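Long-range contacts in putative alpha-L-fucosidase (Bacteroides thetaiotaomicron, PDB 4OUE), which probably hydrolyses alpha-L-fucosides as a family 29 glycoside hydrolase, and here holds a thiogalactoside in its barrel: residues A24-G29 and F296-R301; R207-E212 and E253-I258; T375-C380 and V453-P458. All blocks are in the same frame, centred on the assembly; numbering follows the deposited sequence.

Interaction 1: A24-G29 and F296-R301; sequences AFFHFG and FPPDRR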
loop_
_atom_site.group_PDB
_atom_site.type_symbol
_atom_site.label_atom_id
_atom_site.label_comp_id
_atom_site.label_asym_id
_atom_site.label_seq_id
_atom_site.Cartn_x
_atom_site.Cartn_y
_atom_site.Cartn_z
ATOM N N ALA A 24 7.589 -1.696 -1.596
ATOM C CA ALA A 24 8.135 -2.032 -2.903
ATOM C C ALA A 24 7.793 -3.460 -3.301
ATOM O O ALA A 24 7.789 -4.370 -2.472
ATOM C CB ALA A 24 9.626 -1.828 -2.919
ATOM N N PHE A 25 7.510 -3.652 -4.582
ATOM C CA PHE A 25 7.329 -4.989 -5.149
ATOM C C PHE A 25 8.603 -5.258 -5.956
ATOM O O PHE A 25 9.158 -4.341 -6.588
ATOM C CB PHE A 25 6.128 -4.956 -6.097
ATOM C CG PHE A 25 5.118 -6.064 -5.896
ATOM C CD1 PHE A 25 5.470 -7.279 -5.311
ATOM C CD2 PHE A 25 3.811 -5.890 -6.344
ATOM C CE1 PHE A 25 4.520 -8.296 -5.155
ATOM C CE2 PHE A 25 2.854 -6.901 -6.191
ATOM C CZ PHE A 25 3.207 -8.102 -5.590
ATOM N N PHE A 26 9.093 -6.492 -5.912
ATOM C CA PHE A 26 10.160 -6.922 -6.819
ATOM C C PHE A 26 9.729 -8.140 -7.625
ATOM O O PHE A 26 9.752 -9.265 -7.119
ATOM C CB PHE A 26 11.463 -7.232 -6.062
ATOM C CG PHE A 26 12.114 -6.007 -5.445
ATOM C CD1 PHE A 26 12.578 -4.976 -6.240
ATOM C CD2 PHE A 26 12.253 -5.894 -4.071
ATOM C CE1 PHE A 26 13.167 -3.846 -5.675
ATOM C CE2 PHE A 26 12.846 -4.769 -3.504
ATOM C CZ PHE A 26 13.297 -3.747 -4.307
ATOM N N HIS A 27 9.331 -7.926 -8.878
ATOM C CA HIS A 27 9.051 -9.059 -9.759
ATOM C C HIS A 27 10.323 -9.491 -10.476
ATOM O O HIS A 27 10.865 -8.771 -11.329
ATOM C CB HIS A 27 7.929 -8.734 -10.743
ATOM C CG HIS A 27 6.564 -8.796 -10.127
ATOM N ND1 HIS A 27 6.120 -7.862 -9.215
ATOM C CD2 HIS A 27 5.563 -9.698 -10.267
ATOM C CE1 HIS A 27 4.891 -8.176 -8.834
ATOM N NE2 HIS A 27 4.532 -9.284 -9.456
ATOM N N PHE A 28 10.792 -10.675 -10.104
ATOM C CA PHE A 28 12.070 -11.192 -10.542
ATOM C C PHE A 28 11.964 -12.704 -10.565
ATOM O O PHE A 28 11.388 -13.314 -9.657
ATOM C CB PHE A 28 13.144 -10.763 -9.551
ATOM C CG PHE A 28 14.539 -11.104 -9.976
ATOM C CD1 PHE A 28 15.055 -10.606 -11.161
ATOM C CD2 PHE A 28 15.345 -11.899 -9.170
ATOM C CE1 PHE A 28 16.358 -10.907 -11.556
ATOM C CE2 PHE A 28 16.644 -12.205 -9.550
ATOM C CZ PHE A 28 17.156 -11.706 -10.751
ATOM N N GLY A 29 12.500 -13.321 -11.610
ATOM C CA GLY A 29 12.446 -14.763 -11.696
ATOM C C GLY A 29 12.798 -15.244 -13.081
ATOM O O GLY A 29 13.495 -14.563 -13.829
ATOM N N PHE A 296 9.320 -2.469 -8.761
ATOM C CA PHE A 296 10.578 -2.188 -9.461
ATOM C C PHE A 296 11.111 -3.531 -9.934
ATOM O O PHE A 296 11.560 -4.333 -9.119
ATOM C CB PHE A 296 11.635 -1.630 -8.502
ATOM C CG PHE A 296 11.261 -0.328 -7.833
ATOM C CD1 PHE A 296 11.854 0.865 -8.239
ATOM C CD2 PHE A 296 10.358 -0.298 -6.774
ATOM C CE1 PHE A 296 11.542 2.058 -7.619
ATOM C CE2 PHE A 296 10.042 0.907 -6.148
ATOM C CZ PHE A 296 10.640 2.082 -6.572
ATOM N N PRO A 297 11.085 -3.784 -11.247
ATOM C CA PRO A 297 11.561 -5.098 -11.711
ATOM C C PRO A 297 13.078 -5.163 -11.941
ATOM O O PRO A 297 13.603 -4.451 -12.803
ATOM C CB PRO A 297 10.831 -5.272 -13.050
ATOM C CG PRO A 297 10.676 -3.854 -13.579
ATOM C CD PRO A 297 10.540 -2.950 -12.341
ATOM N N PRO A 298 13.784 -6.015 -11.182
ATOM C CA PRO A 298 15.229 -6.144 -11.410
ATOM C C PRO A 298 15.509 -6.777 -12.784
ATOM O O PRO A 298 14.692 -7.555 -13.292
ATOM C CB PRO A 298 15.690 -7.082 -10.280
ATOM C CG PRO A 298 14.545 -7.098 -9.255
ATOM C CD PRO A 298 13.305 -6.844 -10.054
ATOM N N ASP A 299 16.650 -6.449 -13.380
ATOM C CA ASP A 299 16.937 -6.899 -14.736
ATOM C C ASP A 299 17.801 -8.158 -14.748
ATOM O O ASP A 299 17.949 -8.821 -13.716
ATOM C CB ASP A 299 17.604 -5.779 -15.530
ATOM C CG ASP A 299 18.937 -5.361 -14.938
ATOM O OD1 ASP A 299 19.440 -6.048 -14.019
ATOM O OD2 ASP A 299 19.503 -4.349 -15.400
ATOM N N ARG A 300 18.371 -8.478 -15.910
ATOM C CA ARG A 300 19.192 -9.681 -16.055
ATOM C C ARG A 300 20.524 -9.645 -15.317
ATOM O O ARG A 300 21.054 -10.701 -14.990
ATOM C CB ARG A 300 19.410 -10.031 -17.527
ATOM C CG ARG A 300 18.175 -10.608 -18.161
ATOM C CD ARG A 300 18.304 -10.711 -19.653
ATOM N NE ARG A 300 17.024 -11.117 -20.226
ATOM C CZ ARG A 300 16.827 -11.385 -21.510
ATOM N NH1 ARG A 300 17.838 -11.296 -22.361
ATOM N NH2 ARG A 300 15.621 -11.746 -21.942
ATOM N N ARG A 301 21.073 -8.467 -15.056
ATOM C CA ARG A 301 22.256 -8.408 -14.210
ATOM C C ARG A 301 21.844 -8.662 -12.757
ATOM O O ARG A 301 22.618 -9.201 -11.968
ATOM C CB ARG A 301 23.011 -7.077 -14.386
ATOM C CG ARG A 301 23.925 -6.740 -13.219
ATOM C CD ARG A 301 25.246 -6.137 -13.616
ATOM N NE ARG A 301 26.027 -5.789 -12.428
ATOM C CZ ARG A 301 27.261 -5.288 -12.454
ATOM N NH1 ARG A 301 27.882 -5.077 -13.614
ATOM N NH2 ARG A 301 27.886 -5.013 -11.318
HETATM O O HOH W 1 12.243 -8.769 -13.657
#
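Phe296 N gives its hydrogen to Phe25 O at 2.9 Å, nearly straight at 169°. It is the one direct hydrogen bond between 24-29 and 296-301, where two neighbouring parallel strands of the TIM barrel, 22-26 and 291-295, run out into their loops. Beside it the Phe26 ring turns its edge to the backbone of Phe296, with CD1 3.1 Å from Phe296 O, while CE1 rests 3.9 Å from Phe296 CB. Farther along, the ring of Pro298 wedges against Phe28: its CB lies 3.7 Å from Phe28 CD1, and CE1 at the edge of the same ring comes 3.4 Å from Asp299 O. The Phe28 side chain reaches Pro298 because CG stands opposite the backbone N (chi1 -173°). Replacing Phe28 by an alanine would probably leave one flank of Pro298 without its packing partner and open a gap beside Asp299 O. A water ties the loops together, donating to His27 O at 2.7 Å and to Pro298 O at 2.8 Å. In the next shell, His27 ND1 is hydrogen-bonded to Asn295, and Trp59 of helix 56-66 meets both Phe26 and Pro298. Neither proline has an N-H to offer, so strand pairing finds no donor at either position, and beyond Phe296 the two chains meet instead through ring packing and a bridging water.

Interaction 2: R207-E212 and E253-I258; sequences RWMGNE and ETDVSI. With IPT (1-methylethyl 1-thio-beta-D-galactopyranoside), chain D.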
loop_
_atom_site.group_PDB
_atom_site.type_symbol
_atom_site.label_atom_id
_atom_site.label_comp_id
_atom_site.label_asym_id
_atom_site.label_seq_id
_atom_site.Cartn_x
_atom_site.Cartn_y
_atom_site.Cartn_z
ATOM N N ARG A 207 -6.981 -5.941 1.260
ATOM C CA ARG A 207 -7.681 -6.384 0.056
ATOM C C ARG A 207 -7.109 -5.741 -1.199
ATOM O O ARG A 207 -6.416 -4.722 -1.131
ATOM C CB ARG A 207 -9.173 -6.015 0.158
ATOM C CG ARG A 207 -9.457 -4.498 -0.001
ATOM C CD ARG A 207 -10.947 -4.164 0.154
ATOM N NE ARG A 207 -11.265 -2.813 -0.316
ATOM C CZ ARG A 207 -11.502 -1.773 0.485
ATOM N NH1 ARG A 207 -11.453 -1.919 1.806
ATOM N NH2 ARG A 207 -11.780 -0.581 -0.033
ATOM N N TRP A 208 -7.414 -6.323 -2.354
ATOM C CA TRP A 208 -7.130 -5.661 -3.619
ATOM C C TRP A 208 -8.153 -4.552 -3.830
ATOM O O TRP A 208 -9.229 -4.570 -3.222
ATOM C CB TRP A 208 -7.217 -6.668 -4.768
ATOM C CG TRP A 208 -6.746 -6.104 -6.081
ATOM C CD1 TRP A 208 -5.684 -5.256 -6.292
ATOM C CD2 TRP A 208 -7.326 -6.347 -7.364
ATOM N NE1 TRP A 208 -5.571 -4.971 -7.632
ATOM C CE2 TRP A 208 -6.571 -5.626 -8.309
ATOM C CE3 TRP A 208 -8.415 -7.113 -7.803
ATOM C CZ2 TRP A 208 -6.868 -5.649 -9.675
ATOM C CZ3 TRP A 208 -8.713 -7.131 -9.155
ATOM C CH2 TRP A 208 -7.938 -6.410 -10.079
ATOM N N MET A 209 -7.838 -3.583 -4.682
ATOM C CA MET A 209 -8.790 -2.497 -4.925
ATOM C C MET A 209 -9.292 -2.444 -6.366
ATOM O O MET A 209 -9.786 -1.405 -6.814
ATOM C CB MET A 209 -8.212 -1.142 -4.498
ATOM C CG MET A 209 -6.702 -1.069 -4.570
ATOM S SD MET A 209 -6.080 -1.315 -6.238
ATOM C CE MET A 209 -6.688 0.191 -6.998
ATOM N N GLY A 210 -9.163 -3.556 -7.091
ATOM C CA GLY A 210 -9.879 -3.711 -8.349
ATOM C C GLY A 210 -9.186 -3.302 -9.631
ATOM O O GLY A 210 -9.669 -3.634 -10.721
ATOM N N ASN A 211 -8.076 -2.571 -9.534
ATOM C CA ASN A 211 -7.293 -2.281 -10.740
ATOM C C ASN A 211 -5.783 -2.275 -10.508
ATOM O O ASN A 211 -5.320 -2.363 -9.368
ATOM C CB ASN A 211 -7.751 -0.983 -11.411
ATOM C CG ASN A 211 -7.446 0.254 -10.582
ATOM O OD1 ASN A 211 -6.317 0.760 -10.584
ATOM N ND2 ASN A 211 -8.456 0.760 -9.886
ATOM N N GLU A 212 -5.020 -2.182 -11.593
ATOM C CA GLU A 212 -3.564 -2.137 -11.501
ATOM C C GLU A 212 -3.024 -0.841 -12.098
ATOM O O GLU A 212 -1.923 -0.815 -12.648
ATOM C CB GLU A 212 -2.943 -3.346 -12.200
ATOM C CG GLU A 212 -3.271 -4.683 -11.530
ATOM C CD GLU A 212 -2.675 -5.873 -12.274
ATOM O OE1 GLU A 212 -2.243 -5.698 -13.437
ATOM O OE2 GLU A 212 -2.628 -6.985 -11.694
ATOM N N GLU A 253 -5.048 -2.285 -0.528
ATOM C CA GLU A 253 -3.657 -2.095 -0.911
ATOM C C GLU A 253 -3.599 -1.889 -2.417
ATOM O O GLU A 253 -4.037 -2.742 -3.182
ATOM C CB GLU A 253 -2.830 -3.312 -0.512
ATOM C CG GLU A 253 -1.331 -3.118 -0.678
ATOM C CD GLU A 253 -0.563 -4.384 -0.374
ATOM O OE1 GLU A 253 -0.081 -4.536 0.770
ATOM O OE2 GLU A 253 -0.453 -5.237 -1.277
ATOM N N THR A 254 -3.052 -0.755 -2.839
ATOM C CA THR A 254 -3.001 -0.395 -4.257
ATOM C C THR A 254 -1.672 -0.808 -4.905
ATOM O O THR A 254 -0.608 -0.342 -4.484
ATOM C CB THR A 254 -3.187 1.121 -4.393
ATOM O OG1 THR A 254 -4.430 1.488 -3.776
ATOM C CG2 THR A 254 -3.210 1.543 -5.835
ATOM N N ASP A 255 -1.735 -1.661 -5.929
ATOM C CA ASP A 255 -0.524 -2.165 -6.599
ATOM C C ASP A 255 -0.359 -1.649 -8.023
ATOM O O ASP A 255 -1.316 -1.630 -8.797
ATOM C CB ASP A 255 -0.481 -3.698 -6.608
ATOM C CG ASP A 255 -1.681 -4.330 -7.326
ATOM O OD1 ASP A 255 -2.824 -3.829 -7.183
ATOM O OD2 ASP A 255 -1.481 -5.353 -8.033
ATOM N N VAL A 256 0.859 -1.250 -8.371
ATOM C CA VAL A 256 1.128 -0.738 -9.705
ATOM C C VAL A 256 2.613 -0.879 -10.045
ATOM O O VAL A 256 3.478 -0.821 -9.159
ATOM C CB VAL A 256 0.658 0.733 -9.832
ATOM C CG1 VAL A 256 1.412 1.632 -8.858
ATOM C CG2 VAL A 256 0.801 1.233 -11.254
ATOM N N SER A 257 2.921 -1.102 -11.318
ATOM C CA SER A 257 4.319 -1.187 -11.710
ATOM C C SER A 257 4.814 0.191 -12.106
ATOM O O SER A 257 4.027 1.042 -12.538
ATOM C CB SER A 257 4.506 -2.181 -12.853
ATOM O OG SER A 257 5.885 -2.405 -13.123
ATOM N N ILE A 258 6.115 0.425 -11.947
ATOM C CA ILE A 258 6.709 1.704 -12.335
ATOM C C ILE A 258 6.945 1.692 -13.846
ATOM O O ILE A 258 7.308 2.705 -14.456
ATOM C CB ILE A 258 8.030 1.960 -11.559
ATOM C CG1 ILE A 258 8.399 3.457 -11.573
ATOM C CG2 ILE A 258 9.168 1.060 -12.091
ATOM C CD1 ILE A 258 9.594 3.806 -10.692
HETATM C C1 IPT D . -5.906 -9.822 -10.414
HETATM C C2 IPT D . -6.406 -10.863 -9.473
HETATM O O2 IPT D . -7.569 -11.427 -9.956
HETATM C C3 IPT D . -6.622 -10.229 -8.134
HETATM O O3 IPT D . -7.032 -11.198 -7.230
HETATM C C4 IPT D . -5.362 -9.554 -7.669
HETATM O O4 IPT D . -4.400 -10.509 -7.374
HETATM C C5 IPT D . -4.852 -8.651 -8.755
HETATM O O5 IPT D . -4.683 -9.360 -9.942
HETATM C C6 IPT D . -3.539 -8.054 -8.354
HETATM O O6 IPT D . -3.265 -6.930 -9.111
HETATM S S1 IPT D . -5.775 -10.525 -12.045
HETATM C "C1'" IPT D . -5.670 -9.226 -13.248
HETATM C "C2'" IPT D . -6.971 -9.039 -13.954
HETATM C "C3'" IPT D . -5.400 -7.935 -12.565
HETATM O O HOH W 2 -3.491 -0.321 -8.686
HETATM O O HOH W 3 0.903 -1.554 -13.401
#
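Trp208 lies between sugar and backbone, and Asp255 sits at its edge. One face of the indole carries the thiogalactoside, whose C5 stands over the centre with CE2 of Trp208 3.5 Å away; the opposite face is backed by the backbone N atoms of Gly210 and Asn211. At the edge, near the ring plane, Trp208 NE1 makes a weak hydrogen bond to Asp255 OD1 (3.0 Å, 127°) and a second weak one to Asn211 O within its own loop. The Asp255 carboxylate is turned 74° from the indole, and its other oxygen, OD2, approaches the sugar O6 at 2.6 Å. Glu212 reaches the same hydroxyl by an extended chain, OE2 lying 2.7 Å from IPT O6, its carboxylate nearly perpendicular to that of Asp255.

Behind this polar layer Met209 folds back on Thr254, since its chain bends at both chi2 (61°) and chi3, and its CG comes 3.4 Å from Glu253 O. Glu253 N closes the far end of the contact with a nearly straight bond to Arg207 O (2.9 Å). One water links Asn211 O with Asp255 O, and another links Glu212 O with Ser257 N. Glu232, Asp166 and Gly167 also hydrogen-bond the ligand.

The loop 207-212 and strand 253-257 thus form one wall of the barrel's sugar pocket, an apolar platform beside two acids. With O6 between them, the carboxylates converge on a single hydroxyl, which has two acceptors within reach for its one proton.

Interaction 3: T375-C380 and V453-P458; sequences TIEFDC and VYKQSP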
loop_
_atom_site.group_PDB
_atom_site.type_symbol
_atom_site.label_atom_id
_atom_site.label_comp_id
_atom_site.label_asym_id
_atom_site.label_seq_id
_atom_site.Cartn_x
_atom_site.Cartn_y
_atom_site.Cartn_z
ATOM N N THR A 375 -1.148 36.343 5.046
ATOM C CA THR A 375 -1.868 35.661 3.977
ATOM C C THR A 375 -0.957 34.659 3.270
ATOM O O THR A 375 0.172 34.993 2.928
ATOM C CB THR A 375 -2.423 36.652 2.943
ATOM O OG1 THR A 375 -2.303 36.081 1.633
ATOM C CG2 THR A 375 -1.652 37.955 2.982
ATOM N N ILE A 376 -1.443 33.433 3.068
ATOM C CA ILE A 376 -0.627 32.375 2.460
ATOM C C ILE A 376 -1.113 31.929 1.085
ATOM O O ILE A 376 -2.239 32.227 0.677
ATOM C CB ILE A 376 -0.567 31.111 3.338
ATOM C CG1 ILE A 376 -1.940 30.430 3.382
ATOM C CG2 ILE A 376 -0.060 31.442 4.730
ATOM C CD1 ILE A 376 -1.984 29.184 4.273
ATOM N N GLU A 377 -0.256 31.195 0.385
ATOM C CA GLU A 377 -0.632 30.586 -0.879
ATOM C C GLU A 377 -0.400 29.073 -0.808
ATOM O O GLU A 377 0.690 28.615 -0.422
ATOM C CB GLU A 377 0.176 31.199 -2.021
ATOM C CG GLU A 377 -0.091 30.563 -3.376
ATOM C CD GLU A 377 0.872 31.045 -4.446
ATOM O OE1 GLU A 377 1.282 32.226 -4.395
ATOM O OE2 GLU A 377 1.224 30.237 -5.336
ATOM N N PHE A 378 -1.427 28.298 -1.154
ATOM C CA PHE A 378 -1.300 26.845 -1.144
ATOM C C PHE A 378 -2.021 26.194 -2.321
ATOM O O PHE A 378 -2.881 26.823 -2.942
ATOM C CB PHE A 378 -1.747 26.250 0.203
ATOM C CG PHE A 378 -3.223 26.374 0.487
ATOM C CD1 PHE A 378 -4.095 25.336 0.170
ATOM C CD2 PHE A 378 -3.734 27.505 1.115
ATOM C CE1 PHE A 378 -5.455 25.438 0.451
ATOM C CE2 PHE A 378 -5.095 27.612 1.402
ATOM C CZ PHE A 378 -5.956 26.582 1.071
ATOM N N ASP A 379 -1.639 24.955 -2.646
ATOM C CA ASP A 379 -2.263 24.211 -3.745
ATOM C C ASP A 379 -2.424 22.728 -3.409
ATOM O O ASP A 379 -2.556 21.876 -4.294
ATOM C CB ASP A 379 -1.484 24.385 -5.052
ATOM C CG ASP A 379 -0.034 23.963 -4.937
ATOM O OD1 ASP A 379 0.359 23.358 -3.910
ATOM O OD2 ASP A 379 0.723 24.225 -5.895
ATOM N N CYS A 380 -2.417 22.427 -2.119
ATOM C CA CYS A 380 -2.489 21.051 -1.667
ATOM C C CYS A 380 -2.979 21.051 -0.233
ATOM O O CYS A 380 -2.660 21.961 0.528
ATOM C CB CYS A 380 -1.104 20.402 -1.736
ATOM S SG CYS A 380 -1.133 18.641 -1.389
ATOM N N VAL A 453 -2.335 22.624 5.090
ATOM C CA VAL A 453 -2.320 23.005 3.680
ATOM C C VAL A 453 -0.874 23.223 3.272
ATOM O O VAL A 453 -0.023 23.517 4.123
ATOM C CB VAL A 453 -3.189 24.254 3.385
ATOM C CG1 VAL A 453 -4.632 24.005 3.844
ATOM C CG2 VAL A 453 -2.597 25.509 4.035
ATOM N N TYR A 454 -0.578 23.041 1.988
ATOM C CA TYR A 454 0.812 22.960 1.569
ATOM C C TYR A 454 1.027 23.513 0.171
ATOM O O TYR A 454 0.076 23.725 -0.592
ATOM C CB TYR A 454 1.301 21.498 1.609
ATOM C CG TYR A 454 1.024 20.783 2.914
ATOM C CD1 TYR A 454 1.943 20.811 3.952
ATOM C CD2 TYR A 454 -0.159 20.077 3.106
ATOM C CE1 TYR A 454 1.698 20.148 5.150
ATOM C CE2 TYR A 454 -0.419 19.423 4.307
ATOM C CZ TYR A 454 0.518 19.465 5.318
ATOM O OH TYR A 454 0.275 18.818 6.505
ATOM N N LYS A 455 2.296 23.731 -0.156
ATOM C CA LYS A 455 2.694 24.143 -1.487
ATOM C C LYS A 455 3.472 22.991 -2.129
ATOM O O LYS A 455 4.515 22.575 -1.618
ATOM C CB LYS A 455 3.560 25.398 -1.388
ATOM C CG LYS A 455 3.858 26.051 -2.713
ATOM C CD LYS A 455 2.585 26.542 -3.383
ATOM C CE LYS A 455 2.785 26.617 -4.892
ATOM N NZ LYS A 455 3.281 25.300 -5.438
ATOM N N GLN A 456 2.947 22.462 -3.232
ATOM C CA GLN A 456 3.580 21.347 -3.925
ATOM C C GLN A 456 4.992 21.698 -4.385
ATOM O O GLN A 456 5.243 22.810 -4.853
ATOM C CB GLN A 456 2.734 20.921 -5.131
ATOM C CG GLN A 456 1.423 20.200 -4.773
ATOM C CD GLN A 456 0.624 19.831 -6.008
ATOM O OE1 GLN A 456 1.033 18.970 -6.795
ATOM N NE2 GLN A 456 -0.507 20.504 -6.204
ATOM N N SER A 457 5.907 20.741 -4.247
ATOM C CA SER A 457 7.288 20.903 -4.709
ATOM C C SER A 457 7.371 21.194 -6.200
ATOM O O SER A 457 6.600 20.640 -6.995
ATOM C CB SER A 457 8.100 19.638 -4.407
ATOM O OG SER A 457 9.347 19.643 -5.095
ATOM N N PRO A 458 8.322 22.058 -6.587
ATOM C CA PRO A 458 8.595 22.341 -8.000
ATOM C C PRO A 458 8.963 21.064 -8.754
ATOM O O PRO A 458 8.790 21.020 -9.972
ATOM C CB PRO A 458 9.806 23.291 -7.944
ATOM C CG PRO A 458 9.705 23.951 -6.614
ATOM C CD PRO A 458 9.122 22.909 -5.683
#
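Val453 pushes its CB over the face of the Phe378 ring, a CH-pi contact 3.7 Å from the ring centroid, next to a classic beta bulge in which Asp379 and Cys380 both face Tyr454. The bulge belongs to the beta-sandwich of the F5/8 type C domain, where strand 447-454 pairs antiparallel with strand 380-385 and the chain turns a corner at Asp379.

The bump of Val453 sits toward the rim of the ring, its CG1 and CG2 spread over opposite sides of the same face: CG1 lies 3.8 Å from Phe378 CE1, CG2 3.7 Å from Phe378 CD2. Ile376 CD1 comes in on the CG2 branch of Val453, so the valine meets an aromatic face on one side and an aliphatic tip at roughly a right angle to it. Leu427 and Val430 of strand 423-432 also pack on Phe378, while Leu381 and Leu327 touch Val453.

Through the bulge, Asp379 N donates to Tyr454 O and Tyr454 N to Cys380 O, at 2.8 Å for the latter. Cys380 CB and Tyr454 CB lie on the same face of the sheet, where Phe323 of helix 306-324 touches Cys380 and meets the tyrosine ring edge-to-face.

At the corner, Asp379 fills the hollow made as Lys455 and Gln456 swing round it. Its CG stands between the backbone N and the carbonyl carbon (chi1 57°), which turns the carboxylate toward them. Lys455 curls at chi2 and chi4 to bring NZ above the carboxylate plane for a salt bridge to Asp379 OD2 at 2.8 Å. Gln456 NE2 donates to Asp379 O, whereas its OE1 accepts from Trp279. The other carboxylate oxygen, Asp379 OD1, takes the backbone hydrogen of Gln456 N on its syn lone pair at 2.8 Å.

In the fold
Interactions 1 and 2 belong to the same barrel sheet, in which strand 291-295 lies between strands 22-26 and 253-257. Along the chain, interaction 2 is nested inside the loop closed by interaction 1. Their centres are about 17 Å apart, yet they touch: Phe296 CE1 packs 4.0 Å from Ile258 CD1. Interaction 2 holds the thiogalactoside directly, while on the side of interaction 1 the Phe25 side chain stops about 7 Å from it. Interaction 3 lies in the beta-sandwich, its nearest atoms about 17 Å from interaction 2 and about 18 Å from interaction 1. Helix 306-324 spans the gap, touching Phe296 in the barrel and Cys380 in the sandwich.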